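Local coordinates for protein peptidoglycan-N-acetylmuramic acid deacetylase PdaA (Bacillus subtilis, PDB 1NY1) that removes the acetyl group from N-acetylmuramic acid in peptidoglycan, a step in forming the muramic delta-lactam of the spore cortex, and is required for germination, at residues Q86-M91 with K129-Q134; I98-F103 with D118-V123. All blocks are in the same frame, centred on the assembly; numbering follows the deposited sequence.

Interaction 1 (Q86-M91 with K129-Q134); sequences QLIKRM and KITGKQ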
ATOM      1  N   GLN A  86       0.945 -17.039  10.127  1.00 15.77           N
ATOM      2  CA  GLN A  86       1.091 -17.892   8.956  1.00 17.64           C
ATOM      3  C   GLN A  86       0.978 -17.110   7.648  1.00 17.41           C
ATOM      4  O   GLN A  86       1.704 -17.391   6.692  1.00 16.72           O
ATOM      5  CB  GLN A  86       0.060 -19.024   8.987  1.00 21.50           C
ATOM      6  CG  GLN A  86       0.134 -19.869  10.253  1.00 28.41           C
ATOM      7  CD  GLN A  86      -0.694 -21.137  10.168  1.00 33.12           C
ATOM      8  OE1 GLN A  86      -1.898 -21.096   9.897  1.00 36.85           O
ATOM      9  NE2 GLN A  86      -0.052 -22.278  10.407  1.00 34.45           N
ATOM     10  N   LEU A  87       0.078 -16.131   7.602  1.00 15.52           N
ATOM     11  CA  LEU A  87      -0.080 -15.324   6.398  1.00 15.81           C
ATOM     12  C   LEU A  87       1.159 -14.465   6.167  1.00 14.82           C
ATOM     13  O   LEU A  87       1.617 -14.312   5.037  1.00 15.40           O
ATOM     14  CB  LEU A  87      -1.319 -14.431   6.500  1.00 13.71           C
ATOM     15  CG  LEU A  87      -2.666 -15.141   6.343  1.00 13.22           C
ATOM     16  CD1 LEU A  87      -3.794 -14.154   6.591  1.00 15.72           C
ATOM     17  CD2 LEU A  87      -2.776 -15.735   4.946  1.00 15.61           C
ATOM     18  N   ILE A  88       1.698 -13.905   7.244  1.00 14.62           N
ATOM     19  CA  ILE A  88       2.893 -13.077   7.145  1.00 14.50           C
ATOM     20  C   ILE A  88       4.017 -13.922   6.565  1.00 14.05           C
ATOM     21  O   ILE A  88       4.799 -13.457   5.736  1.00 16.43           O
ATOM     22  CB  ILE A  88       3.341 -12.564   8.532  1.00 15.62           C
ATOM     23  CG1 ILE A  88       2.336 -11.535   9.063  1.00 15.26           C
ATOM     24  CG2 ILE A  88       4.754 -11.995   8.443  1.00 13.99           C
ATOM     25  CD1 ILE A  88       2.191 -10.287   8.189  1.00 15.86           C
ATOM     26  N   LYS A  89       4.088 -15.170   7.014  1.00 14.32           N
ATOM     27  CA  LYS A  89       5.115 -16.092   6.547  1.00 15.92           C
ATOM     28  C   LYS A  89       4.926 -16.358   5.051  1.00 15.65           C
ATOM     29  O   LYS A  89       5.901 -16.433   4.298  1.00 15.20           O
ATOM     30  CB  LYS A  89       5.034 -17.404   7.337  1.00 17.42           C
ATOM     31  CG  LYS A  89       6.279 -18.280   7.234  1.00 21.18           C
ATOM     32  CD  LYS A  89       7.146 -18.185   8.491  1.00 24.78           C
ATOM     33  CE  LYS A  89       6.460 -18.827   9.698  1.00 23.88           C
ATOM     34  NZ  LYS A  89       7.311 -18.785  10.926  1.00 22.54           N
ATOM     35  N   ARG A  90       3.674 -16.495   4.616  1.00 15.28           N
ATOM     36  CA  ARG A  90       3.397 -16.733   3.202  1.00 15.54           C
ATOM     37  C   ARG A  90       3.845 -15.549   2.358  1.00 15.05           C
ATOM     38  O   ARG A  90       4.456 -15.720   1.304  1.00 15.49           O
ATOM     39  CB  ARG A  90       1.906 -16.958   2.943  1.00 16.23           C
ATOM     40  CG  ARG A  90       1.408 -18.366   3.178  1.00 19.26           C
ATOM     41  CD  ARG A  90       0.084 -18.571   2.454  1.00 18.44           C
ATOM     42  NE  ARG A  90       0.235 -18.510   1.000  1.00 17.25           N
ATOM     43  CZ  ARG A  90      -0.778 -18.577   0.140  1.00 17.89           C
ATOM     44  NH1 ARG A  90      -2.021 -18.705   0.586  1.00 17.63           N
ATOM     45  NH2 ARG A  90      -0.556 -18.519  -1.167  1.00 18.40           N
HETATM   46  N   MSE A  91       3.527 -14.345   2.819  1.00 15.17           N
HETATM   47  CA  MSE A  91       3.898 -13.146   2.084  1.00 13.31           C
HETATM   48  C   MSE A  91       5.403 -13.151   1.868  1.00 15.10           C
HETATM   49  O   MSE A  91       5.887 -12.914   0.761  1.00 15.00           O
HETATM   50  CB  MSE A  91       3.490 -11.897   2.868  1.00 12.44           C
HETATM   51  CG  MSE A  91       1.993 -11.804   3.125  1.00 10.24           C
HETATM   52 SE   MSE A  91       1.480 -10.338   4.252  1.00 12.79          SE
HETATM   53  CE  MSE A  91      -0.428 -10.462   4.057  1.00 11.38           C
ATOM     54  N   LYS A 129      10.537 -11.950  13.881  1.00 19.61           N
ATOM     55  CA  LYS A 129      10.390 -13.132  14.723  1.00 20.11           C
ATOM     56  C   LYS A 129       9.743 -14.250  13.917  1.00 20.40           C
ATOM     57  O   LYS A 129       9.996 -15.433  14.140  1.00 19.49           O
ATOM     58  CB  LYS A 129       9.504 -12.807  15.928  1.00 21.16           C
ATOM     59  CG  LYS A 129       9.197 -14.001  16.820  1.00 24.47           C
ATOM     60  CD  LYS A 129       8.141 -13.666  17.859  1.00 28.53           C
ATOM     61  CE  LYS A 129       7.866 -14.860  18.764  1.00 31.40           C
ATOM     62  NZ  LYS A 129       6.797 -14.579  19.770  1.00 34.84           N
ATOM     63  N   ILE A 130       8.898 -13.860  12.969  1.00 19.05           N
ATOM     64  CA  ILE A 130       8.189 -14.820  12.137  1.00 18.68           C
ATOM     65  C   ILE A 130       8.943 -15.241  10.879  1.00 19.19           C
ATOM     66  O   ILE A 130       9.063 -16.430  10.584  1.00 19.02           O
ATOM     67  CB  ILE A 130       6.820 -14.247  11.698  1.00 17.60           C
ATOM     68  CG1 ILE A 130       5.948 -13.984  12.931  1.00 15.22           C
ATOM     69  CG2 ILE A 130       6.138 -15.207  10.734  1.00 16.78           C
ATOM     70  CD1 ILE A 130       4.673 -13.220  12.635  1.00 17.57           C
ATOM     71  N   THR A 131       9.450 -14.257  10.147  1.00 18.77           N
ATOM     72  CA  THR A 131      10.147 -14.501   8.887  1.00 19.76           C
ATOM     73  C   THR A 131      11.667 -14.585   8.965  1.00 20.28           C
ATOM     74  O   THR A 131      12.301 -15.180   8.094  1.00 20.62           O
ATOM     75  CB  THR A 131       9.819 -13.399   7.884  1.00 18.66           C
ATOM     76  OG1 THR A 131      10.403 -12.172   8.333  1.00 16.81           O
ATOM     77  CG2 THR A 131       8.316 -13.216   7.769  1.00 19.21           C
ATOM     78  N   GLY A 132      12.250 -13.972   9.988  1.00 20.54           N
ATOM     79  CA  GLY A 132      13.694 -13.982  10.110  1.00 20.15           C
ATOM     80  C   GLY A 132      14.277 -13.067   9.051  1.00 20.72           C
ATOM     81  O   GLY A 132      15.480 -13.080   8.790  1.00 19.56           O
ATOM     82  N   LYS A 133      13.414 -12.261   8.437  1.00 19.85           N
ATOM     83  CA  LYS A 133      13.847 -11.342   7.396  1.00 19.72           C
ATOM     84  C   LYS A 133      13.301  -9.941   7.628  1.00 18.28           C
ATOM     85  O   LYS A 133      12.463  -9.723   8.504  1.00 17.93           O
ATOM     86  CB  LYS A 133      13.390 -11.856   6.026  1.00 22.77           C
ATOM     87  CG  LYS A 133      13.889 -13.261   5.713  1.00 25.63           C
ATOM     88  CD  LYS A 133      13.375 -13.761   4.370  1.00 28.15           C
ATOM     89  CE  LYS A 133      13.774 -15.216   4.123  1.00 30.28           C
ATOM     90  NZ  LYS A 133      15.255 -15.420   4.102  1.00 31.09           N
ATOM     91  N   GLN A 134      13.798  -8.989   6.850  1.00 17.51           N
ATOM     92  CA  GLN A 134      13.340  -7.618   6.954  1.00 16.76           C
ATOM     93  C   GLN A 134      13.497  -6.889   5.628  1.00 16.64           C
ATOM     94  O   GLN A 134      14.598  -6.750   5.095  1.00 16.84           O
ATOM     95  CB  GLN A 134      14.084  -6.864   8.059  1.00 16.74           C
ATOM     96  CG  GLN A 134      13.571  -5.442   8.220  1.00 17.17           C
ATOM     97  CD  GLN A 134      14.154  -4.709   9.412  1.00 18.45           C
ATOM     98  OE1 GLN A 134      13.869  -3.529   9.622  1.00 19.44           O
ATOM     99  NE2 GLN A 134      14.973  -5.401  10.199  1.00 14.98           N
TER
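With chi1 at -163° the Lys89 chain leaves on the side away from its own N and then bends at chi2 and chi3, which carries its ammonium round to the C-terminal end of helix 113-131, where NZ gives a hydrogen bond to Ile130 O at 3.0 Å. The contact is helix-to-helix packing in the NodB-type deacetylase fold, joining helix 85-93 to the last turn of helix 113-131. NZ reaches the carbonyl tilted 24° from its plane, and a positive group at a helix C-terminus probably gains from the dipole there. The aliphatic part of the lysine lies obliquely over Ile130, CE standing 3.8 Å from Ile130 CG2. Beneath this surface bond runs a small methyl contact: Ile88 CG2 meets Thr131 CG2 at 3.8 Å and Ile130 CG2 at 4.2 Å, the two isoleucines crossing at about a right angle. Phe80 and Val81 of helix 78-83 close in on Ile88 and Ile130 respectively. Gly132 leaves the helix with positive phi (72°), a conformation that suits glycine, and the chain turns away. An ST turn spans this exit: Thr131 OG1, which also bonds to Val127 O, accepts from Lys133 N at 3.0 Å.

Interaction 2 (I98-F103 with D118-V123); sequences IGNHSF and DELDSV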
ATOM      1  N   ILE A  98       6.635  -6.752   2.757  1.00 10.65           N
ATOM      2  CA  ILE A  98       5.838  -6.430   3.928  1.00 11.83           C
ATOM      3  C   ILE A  98       6.174  -5.000   4.340  1.00 12.98           C
ATOM      4  O   ILE A  98       7.303  -4.709   4.742  1.00 14.12           O
ATOM      5  CB  ILE A  98       6.143  -7.412   5.082  1.00 11.58           C
ATOM      6  CG1 ILE A  98       5.744  -8.825   4.652  1.00 12.05           C
ATOM      7  CG2 ILE A  98       5.388  -7.006   6.349  1.00 12.79           C
ATOM      8  CD1 ILE A  98       6.102  -9.908   5.652  1.00 12.60           C
ATOM      9  N   GLY A  99       5.193  -4.113   4.198  1.00 12.18           N
ATOM     10  CA  GLY A  99       5.373  -2.716   4.551  1.00 11.69           C
ATOM     11  C   GLY A  99       4.870  -2.481   5.962  1.00 11.15           C
ATOM     12  O   GLY A  99       4.204  -3.338   6.533  1.00 12.22           O
ATOM     13  N   ASN A 100       5.165  -1.311   6.516  1.00 11.97           N
ATOM     14  CA  ASN A 100       4.767  -0.989   7.880  1.00 13.15           C
ATOM     15  C   ASN A 100       3.530  -0.094   7.962  1.00 11.96           C
ATOM     16  O   ASN A 100       3.509   1.000   7.394  1.00 11.67           O
ATOM     17  CB  ASN A 100       5.938  -0.302   8.588  1.00 12.82           C
ATOM     18  CG  ASN A 100       5.874  -0.444  10.092  1.00 15.26           C
ATOM     19  OD1 ASN A 100       4.825  -0.245  10.702  1.00 14.03           O
ATOM     20  ND2 ASN A 100       7.003  -0.779  10.701  1.00 13.63           N
ATOM     21  N   HIS A 101       2.501  -0.557   8.672  1.00 12.75           N
ATOM     22  CA  HIS A 101       1.285   0.234   8.834  1.00 14.19           C
ATOM     23  C   HIS A 101       1.125   0.631  10.308  1.00 17.08           C
ATOM     24  O   HIS A 101       0.025   0.961  10.763  1.00 16.92           O
ATOM     25  CB  HIS A 101       0.059  -0.559   8.371  1.00 16.03           C
ATOM     26  CG  HIS A 101      -1.056   0.300   7.861  1.00 17.99           C
ATOM     27  ND1 HIS A 101      -2.317  -0.190   7.598  1.00 21.74           N
ATOM     28  CD2 HIS A 101      -1.094   1.618   7.557  1.00 19.69           C
ATOM     29  CE1 HIS A 101      -3.084   0.791   7.155  1.00 22.90           C
ATOM     30  NE2 HIS A 101      -2.365   1.899   7.120  1.00 22.50           N
ATOM     31  N   SER A 102       2.244   0.595  11.031  1.00 16.20           N
ATOM     32  CA  SER A 102       2.327   0.928  12.454  1.00 17.95           C
ATOM     33  C   SER A 102       1.693  -0.163  13.300  1.00 17.83           C
ATOM     34  O   SER A 102       0.786  -0.864  12.851  1.00 18.31           O
ATOM     35  CB  SER A 102       1.655   2.268  12.762  1.00 18.59           C
ATOM     36  OG  SER A 102       0.296   2.095  13.115  1.00 23.46           O
ATOM     37  N   PHE A 103       2.165  -0.297  14.532  1.00 17.01           N
ATOM     38  CA  PHE A 103       1.658  -1.331  15.410  1.00 17.43           C
ATOM     39  C   PHE A 103       0.209  -1.162  15.843  1.00 18.60           C
ATOM     40  O   PHE A 103      -0.593  -2.080  15.676  1.00 17.01           O
ATOM     41  CB  PHE A 103       2.549  -1.459  16.642  1.00 19.15           C
ATOM     42  CG  PHE A 103       2.432  -2.786  17.316  1.00 19.52           C
ATOM     43  CD1 PHE A 103       1.393  -3.043  18.203  1.00 21.95           C
ATOM     44  CD2 PHE A 103       3.323  -3.809  17.005  1.00 20.56           C
ATOM     45  CE1 PHE A 103       1.241  -4.303  18.770  1.00 23.55           C
ATOM     46  CE2 PHE A 103       3.182  -5.071  17.563  1.00 19.83           C
ATOM     47  CZ  PHE A 103       2.139  -5.323  18.448  1.00 22.96           C
ATOM     48  N   ASP A 118       8.849   3.526  18.243  1.00 19.86           N
ATOM     49  CA  ASP A 118       8.351   2.283  18.823  1.00 20.36           C
ATOM     50  C   ASP A 118       7.202   1.700  18.005  1.00 20.25           C
ATOM     51  O   ASP A 118       7.131   0.489  17.791  1.00 21.01           O
ATOM     52  CB  ASP A 118       7.868   2.522  20.254  1.00 21.89           C
ATOM     53  CG  ASP A 118       7.380   1.254  20.917  1.00 24.21           C
ATOM     54  OD1 ASP A 118       8.219   0.379  21.225  1.00 28.91           O
ATOM     55  OD2 ASP A 118       6.154   1.116  21.121  1.00 28.90           O
ATOM     56  N   GLU A 119       6.298   2.569  17.565  1.00 19.64           N
ATOM     57  CA  GLU A 119       5.149   2.146  16.774  1.00 20.87           C
ATOM     58  C   GLU A 119       5.590   1.429  15.505  1.00 19.90           C
ATOM     59  O   GLU A 119       4.949   0.471  15.074  1.00 20.97           O
ATOM     60  CB  GLU A 119       4.291   3.354  16.385  1.00 21.36           C
ATOM     61  CG  GLU A 119       3.263   3.794  17.423  1.00 23.71           C
ATOM     62  CD  GLU A 119       2.205   2.739  17.687  1.00 24.67           C
ATOM     63  OE1 GLU A 119       1.785   2.050  16.734  1.00 23.22           O
ATOM     64  OE2 GLU A 119       1.776   2.604  18.851  1.00 27.31           O
ATOM     65  N   LEU A 120       6.682   1.895  14.906  1.00 19.29           N
ATOM     66  CA  LEU A 120       7.170   1.287  13.677  1.00 17.84           C
ATOM     67  C   LEU A 120       8.101   0.104  13.919  1.00 17.46           C
ATOM     68  O   LEU A 120       7.931  -0.955  13.314  1.00 15.12           O
ATOM     69  CB  LEU A 120       7.872   2.339  12.812  1.00 18.34           C
ATOM     70  CG  LEU A 120       7.033   3.572  12.457  1.00 18.58           C
ATOM     71  CD1 LEU A 120       7.812   4.470  11.507  1.00 18.03           C
ATOM     72  CD2 LEU A 120       5.726   3.138  11.819  1.00 18.56           C
ATOM     73  N   ASP A 121       9.076   0.263  14.810  1.00 15.46           N
ATOM     74  CA  ASP A 121      10.003  -0.826  15.067  1.00 16.40           C
ATOM     75  C   ASP A 121       9.306  -2.082  15.564  1.00 15.85           C
ATOM     76  O   ASP A 121       9.689  -3.191  15.197  1.00 14.94           O
ATOM     77  CB  ASP A 121      11.068  -0.431  16.083  1.00 19.45           C
ATOM     78  CG  ASP A 121      12.008  -1.582  16.398  1.00 20.79           C
ATOM     79  OD1 ASP A 121      12.731  -2.026  15.481  1.00 21.82           O
ATOM     80  OD2 ASP A 121      12.015  -2.054  17.551  1.00 23.34           O
ATOM     81  N   SER A 122       8.287  -1.906  16.398  1.00 15.04           N
ATOM     82  CA  SER A 122       7.561  -3.042  16.945  1.00 16.38           C
ATOM     83  C   SER A 122       6.990  -3.947  15.852  1.00 16.50           C
ATOM     84  O   SER A 122       6.962  -5.169  16.006  1.00 17.15           O
ATOM     85  CB  SER A 122       6.451  -2.564  17.890  1.00 18.24           C
ATOM     86  OG  SER A 122       5.557  -1.671  17.245  1.00 24.76           O
ATOM     87  N   VAL A 123       6.544  -3.361  14.746  1.00 14.98           N
ATOM     88  CA  VAL A 123       6.000  -4.164  13.653  1.00 13.47           C
ATOM     89  C   VAL A 123       7.112  -5.005  13.028  1.00 13.48           C
ATOM     90  O   VAL A 123       6.960  -6.213  12.854  1.00 12.36           O
ATOM     91  CB  VAL A 123       5.345  -3.276  12.563  1.00 13.35           C
ATOM     92  CG1 VAL A 123       4.872  -4.144  11.393  1.00 14.11           C
ATOM     93  CG2 VAL A 123       4.163  -2.526  13.153  1.00 12.73           C
TER
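The metal-site loop of the NodB fold, leaving strand 97-100 through His101, is tied here to helix 113-131 by Asn100 and the backbone of Phe103. The axes of residues 98-100 and 118-123 run nearly antiparallel (161°) and approach to 9.2 Å. Asn100 works with both ends of its amide. ND2 gives a hydrogen bond to Leu120 O at 2.8 Å, with the acceptor almost in the amide plane, while OD1 receives Ser102 N at 2.7 Å in its carbonyl plane, closing an Asx turn over His101. Val123 approaches the same amide from the helix, oblique to its plane, with CG2 3.4 Å from Asn100 OD1, and Tyr159 OH adds a weak bond to ND2. With Asn100 replaced by an alanine, Ser102 N and Leu120 O would probably lose these mates, and the turn beside the metal ligand His101 is likely to shift. Further along, Phe103 N bonds to Glu119 O at 2.9 Å, the donor tilted 28° from the carbonyl plane; the Glu119 carboxylate itself holds His104 ND1 through OE2. A chi1 of -158° swings the Phe103 ring alongside Ser122, with Val123 N in plane at the ring edge. Ser122 OG packs 3.1 Å from Phe103 CB, and Asp118 O accepts both Ser122 N and, at 2.7 Å, Ser122 OG.

In the fold
Helix 113-131 serves both contacts: interaction 2 uses its middle and interaction 1 its C-terminal turn, with centres about 14 Å apart. Helix 85-93 is followed by strand 97-100, and both segments of interaction 2 fall between those of interaction 1, which nests it inside the loop interaction 1 closes. The two meet through Ile98, whose CD1 lies 3.7 Å from Ile88 CG2 and whose CG1 lies 4.2 Å from Met91 CB. Interaction 2 borders the metal site: its loop carries the ligand His101, and the side chain of Ser102 is about 4 Å from that of His105. Interaction 1 is more peripheral, with the Ile88 side chain about 10 Å from that of His101.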